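Local coordinates for protein insensitive (Drosophila melanogaster, PDB 4IX7) that represses genes of neural development by binding the palindromic DNA site 5'-CCAATTGG-3' through its BEN domain, and acts as a corepressor for Su(H) that inhibits Notch signalling, at residues 32-37 against 78-83. Numbering follows the deposited sequence.
With nucleotides of chain B.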
# COMPACT_ATOMS: atom_id res chain seq x y z
N ARG C 32 -0.19 -5.61 -14.28
CA ARG C 32 1.09 -6.19 -14.68
C ARG C 32 1.10 -6.55 -16.16
O ARG C 32 2.07 -6.29 -16.86
CB ARG C 32 1.42 -7.44 -13.84
CG ARG C 32 1.74 -7.13 -12.39
CD ARG C 32 1.91 -8.41 -11.57
NE ARG C 32 2.32 -8.09 -10.21
CZ ARG C 32 3.58 -8.00 -9.81
NH1 ARG C 32 3.86 -7.68 -8.55
NH2 ARG C 32 4.57 -8.24 -10.66
N LYS C 33 0.01 -7.14 -16.64
CA LYS C 33 -0.04 -7.54 -18.04
C LYS C 33 0.04 -6.34 -18.97
O LYS C 33 0.77 -6.35 -19.96
CB LYS C 33 -1.29 -8.37 -18.36
CG LYS C 33 -1.34 -8.89 -19.79
CD LYS C 33 -0.09 -9.71 -20.13
CE LYS C 33 -0.31 -10.55 -21.39
NZ LYS C 33 0.88 -11.37 -21.76
N LEU C 34 -0.71 -5.29 -18.64
CA LEU C 34 -0.66 -4.08 -19.46
C LEU C 34 0.76 -3.51 -19.44
O LEU C 34 1.28 -3.11 -20.48
CB LEU C 34 -1.67 -3.04 -18.97
CG LEU C 34 -3.15 -3.41 -19.18
CD1 LEU C 34 -4.06 -2.44 -18.43
CD2 LEU C 34 -3.48 -3.40 -20.67
N LEU C 35 1.38 -3.46 -18.26
CA LEU C 35 2.73 -2.91 -18.15
C LEU C 35 3.75 -3.61 -19.03
O LEU C 35 4.54 -2.95 -19.70
CB LEU C 35 3.21 -2.93 -16.71
CG LEU C 35 2.60 -1.88 -15.77
CD1 LEU C 35 2.99 -2.23 -14.34
CD2 LEU C 35 3.04 -0.45 -16.11
N VAL C 36 3.76 -4.94 -19.04
CA VAL C 36 4.76 -5.66 -19.83
C VAL C 36 4.43 -5.67 -21.31
O VAL C 36 5.25 -6.07 -22.13
CB VAL C 36 5.00 -7.09 -19.32
CG1 VAL C 36 5.52 -7.04 -17.89
CG2 VAL C 36 3.72 -7.94 -19.44
N THR C 37 3.21 -5.24 -21.65
CA THR C 37 2.82 -5.09 -23.05
C THR C 37 3.24 -3.72 -23.59
O THR C 37 3.65 -3.59 -24.75
CB THR C 37 1.30 -5.30 -23.24
OG1 THR C 37 0.93 -6.59 -22.72
CG2 THR C 37 0.93 -5.25 -24.72
N PHE C 78 -6.63 4.47 -16.29
CA PHE C 78 -7.97 4.60 -16.86
C PHE C 78 -8.58 3.23 -17.15
O PHE C 78 -9.71 2.94 -16.74
CB PHE C 78 -7.94 5.44 -18.14
CG PHE C 78 -9.29 5.62 -18.78
CD1 PHE C 78 -10.06 6.73 -18.46
CD2 PHE C 78 -9.77 4.70 -19.69
CE1 PHE C 78 -11.31 6.91 -19.05
CE2 PHE C 78 -11.02 4.87 -20.28
CZ PHE C 78 -11.79 5.98 -19.96
N ALA C 79 -7.84 2.38 -17.86
CA ALA C 79 -8.36 1.09 -18.26
C ALA C 79 -8.67 0.19 -17.06
O ALA C 79 -9.75 -0.42 -16.99
CB ALA C 79 -7.40 0.40 -19.20
N VAL C 80 -7.74 0.09 -16.13
CA VAL C 80 -7.91 -0.84 -15.01
C VAL C 80 -9.02 -0.38 -14.07
O VAL C 80 -9.86 -1.18 -13.65
CB VAL C 80 -6.58 -1.09 -14.24
CG1 VAL C 80 -6.82 -2.00 -13.03
CG2 VAL C 80 -5.56 -1.73 -15.16
N THR C 81 -9.06 0.90 -13.74
CA THR C 81 -10.12 1.41 -12.87
C THR C 81 -11.51 1.28 -13.47
O THR C 81 -12.49 1.09 -12.74
CB THR C 81 -9.88 2.86 -12.41
OG1 THR C 81 -9.85 3.73 -13.55
CG2 THR C 81 -8.56 2.97 -11.65
N HIS C 82 -11.62 1.37 -14.80
CA HIS C 82 -12.92 1.25 -15.47
C HIS C 82 -13.35 -0.20 -15.68
O HIS C 82 -14.54 -0.47 -15.85
CB HIS C 82 -12.91 1.98 -16.81
CG HIS C 82 -13.02 3.47 -16.69
ND1 HIS C 82 -11.98 4.26 -16.23
CD2 HIS C 82 -14.04 4.32 -16.96
CE1 HIS C 82 -12.36 5.52 -16.23
NE2 HIS C 82 -13.61 5.59 -16.66
N LYS C 83 -12.41 -1.13 -15.67
CA LYS C 83 -12.73 -2.53 -15.95
C LYS C 83 -12.64 -3.45 -14.74
O LYS C 83 -13.25 -4.52 -14.72
CB LYS C 83 -11.86 -3.07 -17.09
CG LYS C 83 -12.11 -2.40 -18.43
CD LYS C 83 -11.42 -3.14 -19.57
CE LYS C 83 -12.32 -4.21 -20.15
NZ LYS C 83 -13.43 -3.63 -20.96
P DT B 3 3.81 -12.01 -12.68
OP1 DT B 3 2.63 -12.30 -13.53
OP2 DT B 3 4.63 -10.81 -12.88
O5' DT B 3 3.32 -11.99 -11.16
C5' DT B 3 2.48 -13.03 -10.73
C4' DT B 3 2.23 -12.86 -9.25
O4' DT B 3 3.47 -13.10 -8.54
C3' DT B 3 1.77 -11.47 -8.83
O3' DT B 3 0.48 -11.61 -8.21
C2' DT B 3 2.87 -10.97 -7.90
C1' DT B 3 3.48 -12.27 -7.40
N1 DT B 3 4.89 -12.17 -6.95
C2 DT B 3 5.23 -12.73 -5.73
O2 DT B 3 4.42 -13.27 -4.98
N3 DT B 3 6.56 -12.61 -5.40
C4 DT B 3 7.56 -12.05 -6.18
O4 DT B 3 8.72 -12.01 -5.79
C5 DT B 3 7.13 -11.51 -7.44
C7 DT B 3 8.13 -10.87 -8.36
C6 DT B 3 5.84 -11.61 -7.77
P DC B 4 -0.31 -10.32 -7.69
OP1 DC B 4 -1.76 -10.63 -7.70
OP2 DC B 4 0.21 -9.13 -8.40
O5' DC B 4 0.19 -10.16 -6.19
C5' DC B 4 -0.08 -11.22 -5.28
C4' DC B 4 0.67 -10.96 -3.99
O4' DC B 4 2.09 -10.96 -4.26
C3' DC B 4 0.41 -9.58 -3.39
O3' DC B 4 -0.47 -9.82 -2.30
C2' DC B 4 1.78 -9.07 -2.95
C1' DC B 4 2.69 -10.26 -3.19
N1 DC B 4 4.06 -9.91 -3.66
C2 DC B 4 5.16 -10.20 -2.85
O2 DC B 4 4.96 -10.75 -1.77
N3 DC B 4 6.40 -9.88 -3.28
C4 DC B 4 6.56 -9.28 -4.47
N4 DC B 4 7.81 -8.98 -4.87
C5 DC B 4 5.45 -8.95 -5.30
C6 DC B 4 4.22 -9.28 -4.86
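Phe78 O takes two donors from the same residue one turn on, His82 ND1 at 2.7 Å and His82 N at 3.1 Å. The ND1 bond is bent, with an N-H...O angle of 136°, and it helps fix the rotation of the imidazole, whose CE1 lies over a face of the Phe78 ring near its rim. Across the helices the touch is small and apolar: Leu34 CD1 meets Val80 CG2 at 3.7 Å, while Ala79 CB stands farther off, 4.5 Å from Leu34 CD1. The Leu34 and Val80 side chains run past each other in opposite directions; with its CG1 anti to the backbone N (chi1 176°), Val80 presents CG2 to the leucine. Only 80 Å² is buried between the segments, but Ile22 and Val14 also pack on Leu34, and Val91 on Val80. At the start of 32-37, Arg32 extends from CG to NE toward the DNA of chain B. In one of its two conformers, Arg32 NE donates to DC4 OP2 at 3.0 Å, Arg32 NH2 bonds weakly to DT3 OP2 at 3.4 Å, and DT3 C2' lies over one guanidinium face, toward its rim. A salt bridge from Arg32 NH1 to Asp101 of helix 88-112 holds the group from the protein side. Helices 27-38 and 70-84 thus meet in the buried interior of the helical, DNA-binding BEN domain, where Arg32 on helix 27-38 contacts two consecutive phosphates of the bound strand.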